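Local coordinates for heat-inducible transcription repressor HrcA (Thermotoga maritima, PDB 1STZ), which probably represses the class I heat-shock operons, grpE-dnaK-dnaJ and groELS, by binding DNA and so holds back their heat-shock induction, at residues G83-Y88 against I271-G276; R129-Y134 against D315-V320; A288-K293 against V304-S309. All blocks are in the same frame, centred on the assembly; numbering follows the deposited sequence.

Contact 1. Residues G83-Y88 against I271-G276; sequences GLRFYY and ITVRIG
Ile275 and Val273 project from strand 272-275 toward helix 81-94 and meet Leu84, Arg85 and Tyr88, a helix-on-strand packing in which the two segments run nearly antiparallel. The helix follows the winged-helix part of the chain, and the strand borders the antiparallel sheet of the C-terminal domain, so the contact ties that helix to the domain. Ile275 buries most: its CD1 reaches the helix backbone, 4.0 Å from Arg85 CA, while its other branch, CG2, lies 3.9 Å from Leu84 CB. Val273 sends CG1 over the middle of the Tyr88 ring, 3.6 Å from the ring centroid and 14° off the normal, a CH-pi contact. Set between the backbone N and the carbonyl carbon (chi1 73°), CG1 is aimed at the ring, and CG2 instead packs on Phe290 in the neighbouring strand. With an alanine at Tyr88 the CG1 methyl would probably lose its aromatic cover and a gap would open between helix and strand. Arg85, bent at chi2 and chi3, passes Val273 in the opposite direction. Its main partners are acidic, Glu278 and Glu89 each forming a salt bridge with it; toward the strand, Arg85 NH2 gives a weak, in-plane hydrogen bond to Val273 O at 2.7 Å, with an N-H...O angle of 130°.

Contact 2. Residues R129-Y134 against D315-V320; sequences RLTEGY and DRNHRV
Thr131 and Leu130 press their side chains against Val320, and this is the close-packed half of the contact. Val320 CG1 stands 4.1 Å from Leu130 CD1 and 4.0 Å from Thr131 CG2, the leucine and valine side chains crossing at about a right angle. Thr131 CB also sits 3.4 Å from Asn317 OD1. The threonine hydroxyl takes no part here: with OG1 between the backbone N and the carbonyl carbon (chi1 63°), it bonds back to Leu127 O of its own helix. What meets is the C-terminal end of helix 116-131 and the first turns of helix 314-334, two helices on the same side of the domain's antiparallel sheet; just beyond, Glu132 leaves helical geometry with positive phi. Arg316 lays one face of its guanidinium over the backbone at this helix end, with Thr131 CA 3.6 Å from its plane, and the carbonyls there would probably steady the positive charge without forming sound hydrogen bonds. The group is held flat by its neighbour instead: Arg316 NE and NH2 both grip Asn317 OD1, at 3.1 Å each, while Asn317 ND2 is bonded to Thr312. The looser side belongs to Glu132, an exposed residue whose OE1 makes a long salt bridge, 3.8 Å, to Arg316 NH1, the carboxylate and guanidinium planes standing 79° apart. Glu180 of the second subunit also packs on Arg316 and Val320, and Leu182 of that subunit on Leu130.

Contact 3. Residues A288-K293 against V304-S309; sequences AVFSGK and VYLFTS
Ala288 O is gripped from several directions: Thr308 N gives it a straight hydrogen bond of 3.0 Å, Phe307 CA adds a CA-H...O contact, and a water that bonds more firmly to Thr308 OG1 also donates a weak hydrogen bond. The same threonine hydroxyl donates to Ser309 O. The two strands form an antiparallel beta hairpin in the middle of the domain's sheet. Ala288 with Thr308, Phe290 with Leu306 and Gly292 with Val304 are its hydrogen-bonded pairs; the bond from Val304 N to Gly292 O, at 2.8 Å, is the shortest of the six. Between them, Val289 with Phe307 and Ser291 with Tyr305 are non-hydrogen-bonded pairs, whose side chains leave the opposite face of the sheet. On that face Val289 and Phe307 lie side by side. Val289 CG1 stands over the Phe307 ring, offset toward its rim and 3.5 Å from the centroid, 21° off the normal, a CH-pi contact; Val289 reaches it with chi1 at -149°, away from a staggered value. Tyr305 flanks this pair with its ring edge toward Val289 CG1 and carries its hydroxyl to Leu263 O. On the other face Phe290 CB and Leu306 CB approach to 4.1 Å, and helices 314-334 and 116-131 cover this side. All the residues that touch across the hairpin are buried, which implies that backbone polarity is met by strand pairing and, at Ala288, by a bound water, while mainly apolar side chains line both faces.

In the fold
Following the chain from the N terminus, the helix at 83-88 comes first, then the helix end at 129-134. Segment 271-276, with strand 272-275, returns to close contact 1 over a loop of 182 residues. The next strand, 288-293, pairs with 304-309 to close contact 3, a short hairpin, and helix 315-320 finally closes contact 2 on 129-134. Contacts 1 and 2 therefore cross, whereas contact 3 lies wholly within the span of contact 2. Strand 272-275 continues the sheet beside 288-293, and Tyr134 adds its strand on the far side of 304-309. Contact 1 sets the helix that follows the winged-helix part against the edge strand of the sheet; contact 2 joins two helices that cover one face of it.

Contact 1. Residues G83-Y88 against I271-G276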
ATOM      1  N   GLY A  83     -16.737  25.177  19.654  1.00 19.16           N
ATOM      2  CA  GLY A  83     -16.580  25.413  18.231  1.00 19.09           C
ATOM      3  C   GLY A  83     -16.019  24.236  17.480  1.00 18.46           C
ATOM      4  O   GLY A  83     -16.410  23.977  16.350  1.00 19.06           O
ATOM      5  N   LEU A  84     -15.098  23.514  18.095  1.00 18.51           N
ATOM      6  CA  LEU A  84     -14.591  22.287  17.488  1.00 18.86           C
ATOM      7  C   LEU A  84     -15.688  21.232  17.361  1.00 18.46           C
ATOM      8  O   LEU A  84     -15.759  20.561  16.352  1.00 19.22           O
ATOM      9  CB  LEU A  84     -13.398  21.732  18.261  1.00 18.75           C
ATOM     10  CG  LEU A  84     -12.184  22.643  18.233  1.00 19.28           C
ATOM     11  CD1 LEU A  84     -11.136  22.130  19.241  1.00 21.97           C
ATOM     12  CD2 LEU A  84     -11.600  22.731  16.841  1.00 20.68           C
ATOM     13  N   ARG A  85     -16.530  21.098  18.383  1.00 18.42           N
ATOM     14  CA  ARG A  85     -17.655  20.163  18.367  1.00 18.50           C
ATOM     15  C   ARG A  85     -18.635  20.555  17.281  1.00 18.75           C
ATOM     16  O   ARG A  85     -19.106  19.706  16.555  1.00 18.22           O
ATOM     17  CB  ARG A  85     -18.344  20.120  19.729  1.00 17.81           C
ATOM     18  CG  ARG A  85     -19.717  19.424  19.815  1.00 18.68           C
ATOM     19  CD  ARG A  85     -19.801  17.984  19.341  1.00 17.80           C
ATOM     20  NE  ARG A  85     -18.974  17.078  20.129  1.00 18.21           N
ATOM     21  CZ  ARG A  85     -18.893  15.774  19.934  1.00 17.13           C
ATOM     22  NH1 ARG A  85     -19.602  15.165  18.988  1.00 15.74           N
ATOM     23  NH2 ARG A  85     -18.114  15.057  20.713  1.00 18.29           N
ATOM     24  N   PHE A  86     -18.921  21.847  17.155  1.00 19.27           N
ATOM     25  CA  PHE A  86     -19.835  22.319  16.114  1.00 19.33           C
ATOM     26  C   PHE A  86     -19.292  21.918  14.750  1.00 18.78           C
ATOM     27  O   PHE A  86     -20.022  21.403  13.931  1.00 18.30           O
ATOM     28  CB  PHE A  86     -20.010  23.839  16.185  1.00 19.79           C
ATOM     29  CG  PHE A  86     -20.783  24.410  15.023  1.00 21.11           C
ATOM     30  CD1 PHE A  86     -22.161  24.492  15.073  1.00 22.28           C
ATOM     31  CD2 PHE A  86     -20.124  24.832  13.871  1.00 22.26           C
ATOM     32  CE1 PHE A  86     -22.881  25.012  13.993  1.00 23.51           C
ATOM     33  CE2 PHE A  86     -20.828  25.361  12.803  1.00 23.44           C
ATOM     34  CZ  PHE A  86     -22.206  25.447  12.861  1.00 23.39           C
ATOM     35  N   TYR A  87     -17.993  22.134  14.532  1.00 18.75           N
ATOM     36  CA  TYR A  87     -17.353  21.807  13.254  1.00 18.32           C
ATOM     37  C   TYR A  87     -17.492  20.322  12.948  1.00 17.90           C
ATOM     38  O   TYR A  87     -17.948  19.959  11.876  1.00 17.61           O
ATOM     39  CB  TYR A  87     -15.880  22.205  13.266  1.00 18.71           C
ATOM     40  CG  TYR A  87     -15.088  21.744  12.068  1.00 19.44           C
ATOM     41  CD1 TYR A  87     -15.117  22.452  10.870  1.00 20.77           C
ATOM     42  CD2 TYR A  87     -14.290  20.604  12.136  1.00 22.01           C
ATOM     43  CE1 TYR A  87     -14.377  22.022   9.755  1.00 21.78           C
ATOM     44  CE2 TYR A  87     -13.545  20.171  11.041  1.00 21.14           C
ATOM     45  CZ  TYR A  87     -13.589  20.883   9.854  1.00 22.76           C
ATOM     46  OH  TYR A  87     -12.847  20.444   8.767  1.00 22.94           O
ATOM     47  N   TYR A  88     -17.129  19.472  13.904  1.00 17.05           N
ATOM     48  CA  TYR A  88     -17.257  18.016  13.748  1.00 16.36           C
ATOM     49  C   TYR A  88     -18.680  17.569  13.372  1.00 16.65           C
ATOM     50  O   TYR A  88     -18.846  16.735  12.478  1.00 15.91           O
ATOM     51  CB  TYR A  88     -16.822  17.297  15.030  1.00 15.87           C
ATOM     52  CG  TYR A  88     -17.002  15.797  15.019  1.00 15.42           C
ATOM     53  CD1 TYR A  88     -16.137  14.977  14.314  1.00 17.04           C
ATOM     54  CD2 TYR A  88     -18.037  15.199  15.718  1.00 14.68           C
ATOM     55  CE1 TYR A  88     -16.319  13.586  14.287  1.00 17.50           C
ATOM     56  CE2 TYR A  88     -18.213  13.828  15.720  1.00 15.37           C
ATOM     57  CZ  TYR A  88     -17.351  13.023  15.004  1.00 15.55           C
ATOM     58  OH  TYR A  88     -17.531  11.660  15.001  1.00 18.25           O
ATOM     59  N   ILE A 271     -19.220   4.604  17.303  1.00 23.03           N
ATOM     60  CA  ILE A 271     -18.054   5.447  17.201  1.00 23.38           C
ATOM     61  C   ILE A 271     -18.385   6.872  17.670  1.00 22.93           C
ATOM     62  O   ILE A 271     -19.373   7.443  17.238  1.00 23.07           O
ATOM     63  CB  ILE A 271     -17.537   5.437  15.746  1.00 23.57           C
ATOM     64  CG1 ILE A 271     -17.104   4.012  15.377  1.00 25.55           C
ATOM     65  CG2 ILE A 271     -16.412   6.449  15.572  1.00 23.47           C
ATOM     66  CD1 ILE A 271     -16.759   3.832  13.926  1.00 27.83           C
ATOM     67  N   THR A 272     -17.577   7.408  18.583  1.00 22.29           N
ATOM     68  CA  THR A 272     -17.709   8.794  19.046  1.00 22.23           C
ATOM     69  C   THR A 272     -16.359   9.485  19.105  1.00 21.24           C
ATOM     70  O   THR A 272     -15.291   8.842  19.068  1.00 21.23           O
ATOM     71  CB  THR A 272     -18.341   8.870  20.476  1.00 22.45           C
ATOM     72  OG1 THR A 272     -17.536   8.134  21.404  1.00 23.93           O
ATOM     73  CG2 THR A 272     -19.732   8.205  20.566  1.00 22.98           C
ATOM     74  N   VAL A 273     -16.408  10.805  19.222  1.00 20.07           N
ATOM     75  CA  VAL A 273     -15.233  11.588  19.563  1.00 19.44           C
ATOM     76  C   VAL A 273     -15.489  12.371  20.846  1.00 18.74           C
ATOM     77  O   VAL A 273     -16.596  12.807  21.094  1.00 19.76           O
ATOM     78  CB  VAL A 273     -14.807  12.540  18.393  1.00 19.67           C
ATOM     79  CG1 VAL A 273     -15.771  13.735  18.253  1.00 20.16           C
ATOM     80  CG2 VAL A 273     -13.401  13.018  18.599  1.00 19.57           C
ATOM     81  N   ARG A 274     -14.478  12.474  21.686  1.00 18.07           N
ATOM     82  CA  ARG A 274     -14.503  13.342  22.861  1.00 18.81           C
ATOM     83  C   ARG A 274     -13.403  14.384  22.647  1.00 18.09           C
ATOM     84  O   ARG A 274     -12.245  14.025  22.487  1.00 18.01           O
ATOM     85  CB  ARG A 274     -14.272  12.548  24.141  1.00 18.27           C
ATOM     86  CG  ARG A 274     -15.500  11.703  24.494  1.00 18.96           C
ATOM     87  CD  ARG A 274     -15.346  10.931  25.778  1.00 19.35           C
ATOM     88  NE  ARG A 274     -16.555  10.230  26.160  1.00 18.64           N
ATOM     89  CZ  ARG A 274     -17.620  10.784  26.735  1.00 20.38           C
ATOM     90  NH1 ARG A 274     -17.665  12.082  27.046  1.00 19.60           N
ATOM     91  NH2 ARG A 274     -18.656  10.012  27.015  1.00 20.48           N
ATOM     92  N   ILE A 275     -13.801  15.651  22.600  1.00 17.65           N
ATOM     93  CA  ILE A 275     -12.915  16.769  22.306  1.00 17.61           C
ATOM     94  C   ILE A 275     -12.661  17.561  23.580  1.00 17.57           C
ATOM     95  O   ILE A 275     -13.596  17.982  24.257  1.00 17.04           O
ATOM     96  CB  ILE A 275     -13.559  17.677  21.195  1.00 17.98           C
ATOM     97  CG1 ILE A 275     -13.717  16.898  19.897  1.00 17.50           C
ATOM     98  CG2 ILE A 275     -12.720  18.913  20.942  1.00 17.26           C
ATOM     99  CD1 ILE A 275     -14.705  17.488  18.920  1.00 19.10           C
ATOM    100  N   GLY A 276     -11.389  17.754  23.904  1.00 17.80           N
ATOM    101  CA  GLY A 276     -10.979  18.599  25.019  1.00 18.82           C
ATOM    102  C   GLY A 276     -11.650  18.294  26.351  1.00 19.27           C
ATOM    103  O   GLY A 276     -11.472  17.225  26.930  1.00 19.42           O
TER

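Contact 2. Residues R129-Y134 against D315-V320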
ATOM      1  N   ARG A 129      -0.639   6.104  11.317  1.00 21.71           N
ATOM      2  CA  ARG A 129       0.034   6.776  10.211  1.00 23.16           C
ATOM      3  C   ARG A 129      -0.852   7.761   9.449  1.00 22.72           C
ATOM      4  O   ARG A 129      -0.437   8.885   9.188  1.00 24.53           O
ATOM      5  CB  ARG A 129       0.589   5.759   9.239  1.00 23.60           C
ATOM      6  CG  ARG A 129       1.349   6.382   8.106  1.00 26.89           C
ATOM      7  CD  ARG A 129       2.305   5.438   7.440  1.00 30.49           C
ATOM      8  NE  ARG A 129       1.653   4.195   7.033  1.00 33.98           N
ATOM      9  CZ  ARG A 129       2.152   3.335   6.143  1.00 36.79           C
ATOM     10  NH1 ARG A 129       3.317   3.579   5.538  1.00 39.23           N
ATOM     11  NH2 ARG A 129       1.483   2.220   5.852  1.00 37.08           N
ATOM     12  N   LEU A 130      -2.069   7.353   9.128  1.00 21.59           N
ATOM     13  CA  LEU A 130      -2.964   8.146   8.289  1.00 20.99           C
ATOM     14  C   LEU A 130      -3.602   9.332   9.021  1.00 20.28           C
ATOM     15  O   LEU A 130      -4.057  10.264   8.389  1.00 20.83           O
ATOM     16  CB  LEU A 130      -4.075   7.264   7.727  1.00 20.52           C
ATOM     17  CG  LEU A 130      -3.669   6.114   6.822  1.00 21.21           C
ATOM     18  CD1 LEU A 130      -4.905   5.485   6.204  1.00 20.71           C
ATOM     19  CD2 LEU A 130      -2.676   6.569   5.749  1.00 22.43           C
ATOM     20  N   THR A 131      -3.664   9.276  10.343  1.00 19.91           N
ATOM     21  CA  THR A 131      -4.247  10.346  11.140  1.00 19.91           C
ATOM     22  C   THR A 131      -3.226  11.152  11.945  1.00 20.44           C
ATOM     23  O   THR A 131      -3.611  12.062  12.671  1.00 21.14           O
ATOM     24  CB  THR A 131      -5.249   9.778  12.129  1.00 19.59           C
ATOM     25  OG1 THR A 131      -4.568   8.903  13.039  1.00 19.04           O
ATOM     26  CG2 THR A 131      -6.292   8.935  11.425  1.00 18.66           C
ATOM     27  N   GLU A 132      -1.952  10.795  11.854  1.00 21.22           N
ATOM     28  CA  GLU A 132      -0.909  11.373  12.691  1.00 22.64           C
ATOM     29  C   GLU A 132      -1.320  11.365  14.155  1.00 22.21           C
ATOM     30  O   GLU A 132      -1.178  12.377  14.858  1.00 22.32           O
ATOM     31  CB  GLU A 132      -0.579  12.805  12.231  1.00 23.74           C
ATOM     32  CG  GLU A 132      -0.109  12.912  10.781  1.00 26.41           C
ATOM     33  CD  GLU A 132      -0.194  14.342  10.245  1.00 32.10           C
ATOM     34  OE1 GLU A 132      -1.098  15.107  10.676  1.00 35.90           O
ATOM     35  OE2 GLU A 132       0.630  14.705   9.373  1.00 35.09           O
ATOM     36  N   GLY A 133      -1.840  10.225  14.607  1.00 21.08           N
ATOM     37  CA  GLY A 133      -2.247  10.056  15.992  1.00 21.00           C
ATOM     38  C   GLY A 133      -1.535   8.947  16.741  1.00 20.69           C
ATOM     39  O   GLY A 133      -0.606   8.292  16.229  1.00 21.80           O
ATOM     40  N   TYR A 134      -1.969   8.759  17.975  1.00 20.33           N
ATOM     41  CA  TYR A 134      -1.518   7.691  18.854  1.00 20.76           C
ATOM     42  C   TYR A 134      -2.682   6.734  19.028  1.00 20.50           C
ATOM     43  O   TYR A 134      -3.743   7.152  19.453  1.00 20.26           O
ATOM     44  CB  TYR A 134      -1.170   8.259  20.228  1.00 21.66           C
ATOM     45  CG  TYR A 134      -0.641   7.267  21.257  1.00 21.77           C
ATOM     46  CD1 TYR A 134      -1.320   7.030  22.441  1.00 24.94           C
ATOM     47  CD2 TYR A 134       0.555   6.612  21.063  1.00 23.36           C
ATOM     48  CE1 TYR A 134      -0.810   6.151  23.412  1.00 24.54           C
ATOM     49  CE2 TYR A 134       1.066   5.728  22.021  1.00 23.88           C
ATOM     50  CZ  TYR A 134       0.368   5.502  23.184  1.00 24.84           C
ATOM     51  OH  TYR A 134       0.858   4.628  24.126  1.00 27.56           O
ATOM     52  N   ASP A 315     -12.683  15.067   9.909  1.00 21.01           N
ATOM     53  CA  ASP A 315     -13.378  14.289   8.877  1.00 21.83           C
ATOM     54  C   ASP A 315     -12.469  13.153   8.425  1.00 20.62           C
ATOM     55  O   ASP A 315     -12.899  12.025   8.296  1.00 20.44           O
ATOM     56  CB  ASP A 315     -13.733  15.187   7.685  1.00 22.49           C
ATOM     57  CG  ASP A 315     -14.879  14.650   6.833  1.00 27.31           C
ATOM     58  OD1 ASP A 315     -15.139  13.433   6.785  1.00 32.56           O
ATOM     59  OD2 ASP A 315     -15.574  15.410   6.123  1.00 35.82           O
ATOM     60  N   ARG A 316     -11.204  13.456   8.202  1.00 20.16           N
ATOM     61  CA  ARG A 316     -10.236  12.422   7.826  1.00 19.63           C
ATOM     62  C   ARG A 316     -10.150  11.372   8.937  1.00 18.71           C
ATOM     63  O   ARG A 316     -10.232  10.179   8.660  1.00 18.28           O
ATOM     64  CB  ARG A 316      -8.870  13.042   7.510  1.00 19.47           C
ATOM     65  CG  ARG A 316      -7.746  12.058   7.200  1.00 20.45           C
ATOM     66  CD  ARG A 316      -6.341  12.584   7.506  1.00 22.37           C
ATOM     67  NE  ARG A 316      -6.179  12.994   8.905  1.00 23.99           N
ATOM     68  CZ  ARG A 316      -5.152  13.695   9.396  1.00 25.35           C
ATOM     69  NH1 ARG A 316      -4.164  14.091   8.616  1.00 27.08           N
ATOM     70  NH2 ARG A 316      -5.124  14.025  10.683  1.00 26.40           N
ATOM     71  N   ASN A 317     -10.047  11.817  10.183  1.00 18.22           N
ATOM     72  CA  ASN A 317      -9.857  10.899  11.307  1.00 18.34           C
ATOM     73  C   ASN A 317     -11.058   9.975  11.516  1.00 18.15           C
ATOM     74  O   ASN A 317     -10.889   8.791  11.823  1.00 17.58           O
ATOM     75  CB  ASN A 317      -9.564  11.649  12.613  1.00 18.25           C
ATOM     76  CG  ASN A 317      -8.253  12.399  12.585  1.00 17.51           C
ATOM     77  OD1 ASN A 317      -7.469  12.289  11.649  1.00 19.19           O
ATOM     78  ND2 ASN A 317      -8.019  13.189  13.614  1.00 19.09           N
ATOM     79  N   HIS A 318     -12.255  10.534  11.379  1.00 18.12           N
ATOM     80  CA  HIS A 318     -13.500   9.778  11.488  1.00 18.22           C
ATOM     81  C   HIS A 318     -13.570   8.723  10.409  1.00 17.90           C
ATOM     82  O   HIS A 318     -13.880   7.563  10.676  1.00 18.20           O
ATOM     83  CB  HIS A 318     -14.740  10.668  11.366  1.00 18.37           C
ATOM     84  CG  HIS A 318     -16.016   9.902  11.481  1.00 19.75           C
ATOM     85  ND1 HIS A 318     -16.772   9.551  10.386  1.00 20.49           N
ATOM     86  CD2 HIS A 318     -16.647   9.378  12.562  1.00 22.29           C
ATOM     87  CE1 HIS A 318     -17.811   8.839  10.785  1.00 21.33           C
ATOM     88  NE2 HIS A 318     -17.764   8.725  12.101  1.00 20.15           N
ATOM     89  N   ARG A 319     -13.281   9.127   9.184  1.00 17.75           N
ATOM     90  CA  ARG A 319     -13.352   8.225   8.045  1.00 17.63           C
ATOM     91  C   ARG A 319     -12.386   7.048   8.183  1.00 16.97           C
ATOM     92  O   ARG A 319     -12.764   5.913   7.936  1.00 16.47           O
ATOM     93  CB  ARG A 319     -13.038   9.008   6.790  1.00 18.43           C
ATOM     94  CG  ARG A 319     -12.989   8.223   5.504  1.00 21.13           C
ATOM     95  CD  ARG A 319     -12.028   8.838   4.503  1.00 23.97           C
ATOM     96  NE  ARG A 319     -12.240  10.269   4.452  1.00 28.68           N
ATOM     97  CZ  ARG A 319     -11.311  11.205   4.306  1.00 28.97           C
ATOM     98  NH1 ARG A 319     -10.029  10.921   4.138  1.00 27.00           N
ATOM     99  NH2 ARG A 319     -11.693  12.467   4.307  1.00 31.23           N
ATOM    100  N   VAL A 320     -11.145   7.339   8.537  1.00 16.06           N
ATOM    101  CA  VAL A 320     -10.111   6.338   8.648  1.00 16.69           C
ATOM    102  C   VAL A 320     -10.407   5.386   9.816  1.00 17.21           C
ATOM    103  O   VAL A 320     -10.218   4.188   9.683  1.00 16.83           O
ATOM    104  CB  VAL A 320      -8.721   6.976   8.827  1.00 16.79           C
ATOM    105  CG1 VAL A 320      -7.683   5.943   9.155  1.00 18.16           C
ATOM    106  CG2 VAL A 320      -8.315   7.687   7.581  1.00 17.13           C
TER

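Contact 3. Residues A288-K293 against V304-S309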
ATOM      1  N   ALA A 288      -8.145  15.257  21.381  1.00 17.90           N
ATOM      2  CA  ALA A 288      -9.395  14.620  21.018  1.00 18.02           C
ATOM      3  C   ALA A 288      -9.141  13.095  20.979  1.00 18.33           C
ATOM      4  O   ALA A 288      -8.037  12.642  20.605  1.00 19.38           O
ATOM      5  CB  ALA A 288      -9.845  15.105  19.677  1.00 17.73           C
ATOM      6  N   VAL A 289     -10.138  12.312  21.377  1.00 18.13           N
ATOM      7  CA  VAL A 289     -10.082  10.851  21.253  1.00 18.55           C
ATOM      8  C   VAL A 289     -11.258  10.308  20.481  1.00 17.67           C
ATOM      9  O   VAL A 289     -12.387  10.560  20.847  1.00 17.56           O
ATOM     10  CB  VAL A 289     -10.239  10.111  22.596  1.00 19.14           C
ATOM     11  CG1 VAL A 289      -9.450   8.793  22.575  1.00 19.24           C
ATOM     12  CG2 VAL A 289      -9.961  10.971  23.751  1.00 21.90           C
ATOM     13  N   PHE A 290     -10.994   9.537  19.447  1.00 18.21           N
ATOM     14  CA  PHE A 290     -12.002   8.685  18.829  1.00 18.89           C
ATOM     15  C   PHE A 290     -11.965   7.334  19.507  1.00 18.28           C
ATOM     16  O   PHE A 290     -10.908   6.789  19.772  1.00 19.27           O
ATOM     17  CB  PHE A 290     -11.747   8.496  17.338  1.00 19.32           C
ATOM     18  CG  PHE A 290     -12.201   9.653  16.498  1.00 21.57           C
ATOM     19  CD1 PHE A 290     -11.393  10.728  16.306  1.00 23.40           C
ATOM     20  CD2 PHE A 290     -13.456   9.660  15.923  1.00 24.56           C
ATOM     21  CE1 PHE A 290     -11.816  11.815  15.536  1.00 23.84           C
ATOM     22  CE2 PHE A 290     -13.875  10.741  15.152  1.00 25.56           C
ATOM     23  CZ  PHE A 290     -13.042  11.804  14.954  1.00 24.06           C
ATOM     24  N   SER A 291     -13.123   6.802  19.809  1.00 18.22           N
ATOM     25  CA  SER A 291     -13.199   5.493  20.390  1.00 18.28           C
ATOM     26  C   SER A 291     -14.346   4.702  19.791  1.00 18.25           C
ATOM     27  O   SER A 291     -15.310   5.263  19.240  1.00 18.19           O
ATOM     28  CB  SER A 291     -13.318   5.600  21.905  1.00 18.86           C
ATOM     29  OG  SER A 291     -14.554   6.186  22.291  1.00 19.10           O
ATOM     30  N   GLY A 292     -14.221   3.388  19.889  1.00 18.05           N
ATOM     31  CA  GLY A 292     -15.200   2.453  19.364  1.00 18.14           C
ATOM     32  C   GLY A 292     -14.751   1.029  19.678  1.00 18.28           C
ATOM     33  O   GLY A 292     -13.653   0.816  20.178  1.00 18.62           O
ATOM     34  N   LYS A 293     -15.587   0.051  19.377  1.00 18.64           N
ATOM     35  CA  LYS A 293     -15.241  -1.344  19.603  1.00 19.01           C
ATOM     36  C   LYS A 293     -15.216  -2.106  18.298  1.00 19.04           C
ATOM     37  O   LYS A 293     -15.913  -1.749  17.360  1.00 19.58           O
ATOM     38  CB  LYS A 293     -16.243  -1.988  20.541  1.00 18.93           C
ATOM     39  CG  LYS A 293     -16.408  -1.282  21.865  1.00 21.22           C
ATOM     40  CD  LYS A 293     -17.167  -2.151  22.841  1.00 24.96           C
ATOM     41  CE  LYS A 293     -17.514  -1.423  24.117  1.00 27.72           C
ATOM     42  NZ  LYS A 293     -18.712  -0.580  23.929  1.00 31.57           N
ATOM     43  N   VAL A 304     -10.939   0.316  20.675  1.00 19.58           N
ATOM     44  CA  VAL A 304      -9.891   1.024  19.956  1.00 18.95           C
ATOM     45  C   VAL A 304      -9.966   2.510  20.292  1.00 19.01           C
ATOM     46  O   VAL A 304     -11.050   3.079  20.339  1.00 18.46           O
ATOM     47  CB  VAL A 304     -10.065   0.869  18.439  1.00 18.57           C
ATOM     48  CG1 VAL A 304      -8.939   1.554  17.680  1.00 17.25           C
ATOM     49  CG2 VAL A 304     -10.144  -0.604  18.058  1.00 19.27           C
ATOM     50  N   TYR A 305      -8.811   3.124  20.504  1.00 19.57           N
ATOM     51  CA  TYR A 305      -8.690   4.540  20.837  1.00 20.01           C
ATOM     52  C   TYR A 305      -7.685   5.214  19.917  1.00 20.14           C
ATOM     53  O   TYR A 305      -6.596   4.696  19.713  1.00 20.75           O
ATOM     54  CB  TYR A 305      -8.221   4.714  22.274  1.00 20.51           C
ATOM     55  CG  TYR A 305      -9.110   4.044  23.283  1.00 19.49           C
ATOM     56  CD1 TYR A 305      -8.933   2.715  23.605  1.00 18.71           C
ATOM     57  CD2 TYR A 305     -10.124   4.747  23.920  1.00 19.31           C
ATOM     58  CE1 TYR A 305      -9.748   2.092  24.539  1.00 18.24           C
ATOM     59  CE2 TYR A 305     -10.944   4.135  24.840  1.00 17.64           C
ATOM     60  CZ  TYR A 305     -10.750   2.807  25.152  1.00 15.70           C
ATOM     61  OH  TYR A 305     -11.549   2.196  26.097  1.00 13.67           O
ATOM     62  N   LEU A 306      -8.078   6.355  19.350  1.00 19.87           N
ATOM     63  CA  LEU A 306      -7.194   7.245  18.600  1.00 19.71           C
ATOM     64  C   LEU A 306      -7.099   8.600  19.325  1.00 18.98           C
ATOM     65  O   LEU A 306      -8.091   9.329  19.443  1.00 18.81           O
ATOM     66  CB  LEU A 306      -7.805   7.493  17.225  1.00 19.55           C
ATOM     67  CG  LEU A 306      -6.986   7.968  16.025  1.00 21.38           C
ATOM     68  CD1 LEU A 306      -7.720   9.033  15.261  1.00 21.64           C
ATOM     69  CD2 LEU A 306      -5.563   8.369  16.312  1.00 22.31           C
ATOM     70  N   PHE A 307      -5.911   8.954  19.757  1.00 18.39           N
ATOM     71  CA  PHE A 307      -5.656  10.226  20.403  1.00 18.59           C
ATOM     72  C   PHE A 307      -4.874  11.101  19.444  1.00 18.77           C
ATOM     73  O   PHE A 307      -3.874  10.674  18.896  1.00 18.69           O
ATOM     74  CB  PHE A 307      -4.836  10.037  21.678  1.00 17.99           C
ATOM     75  CG  PHE A 307      -5.543   9.284  22.751  1.00 18.98           C
ATOM     76  CD1 PHE A 307      -5.376   7.916  22.877  1.00 20.31           C
ATOM     77  CD2 PHE A 307      -6.335   9.949  23.670  1.00 18.38           C
ATOM     78  CE1 PHE A 307      -6.021   7.211  23.905  1.00 20.57           C
ATOM     79  CE2 PHE A 307      -6.977   9.261  24.667  1.00 21.34           C
ATOM     80  CZ  PHE A 307      -6.820   7.877  24.780  1.00 21.83           C
ATOM     81  N   THR A 308      -5.336  12.331  19.248  1.00 18.96           N
ATOM     82  CA  THR A 308      -4.595  13.336  18.501  1.00 18.68           C
ATOM     83  C   THR A 308      -4.687  14.625  19.256  1.00 18.12           C
ATOM     84  O   THR A 308      -5.455  14.739  20.198  1.00 18.18           O
ATOM     85  CB  THR A 308      -5.225  13.557  17.095  1.00 19.66           C
ATOM     86  OG1 THR A 308      -6.598  13.956  17.227  1.00 19.57           O
ATOM     87  CG2 THR A 308      -5.285  12.256  16.282  1.00 19.78           C
ATOM     88  N   SER A 309      -3.940  15.622  18.827  1.00 17.49           N
ATOM     89  CA  SER A 309      -4.320  16.988  19.140  1.00 17.53           C
ATOM     90  C   SER A 309      -5.779  17.236  18.720  1.00 17.29           C
ATOM     91  O   SER A 309      -6.260  16.680  17.724  1.00 17.28           O
ATOM     92  CB  SER A 309      -3.429  17.977  18.415  1.00 17.50           C
ATOM     93  OG  SER A 309      -3.891  19.289  18.655  1.00 17.58           O
TER
HETATM   94  O   HOH W   1      -8.799  12.248  17.417  1.00 44.89           O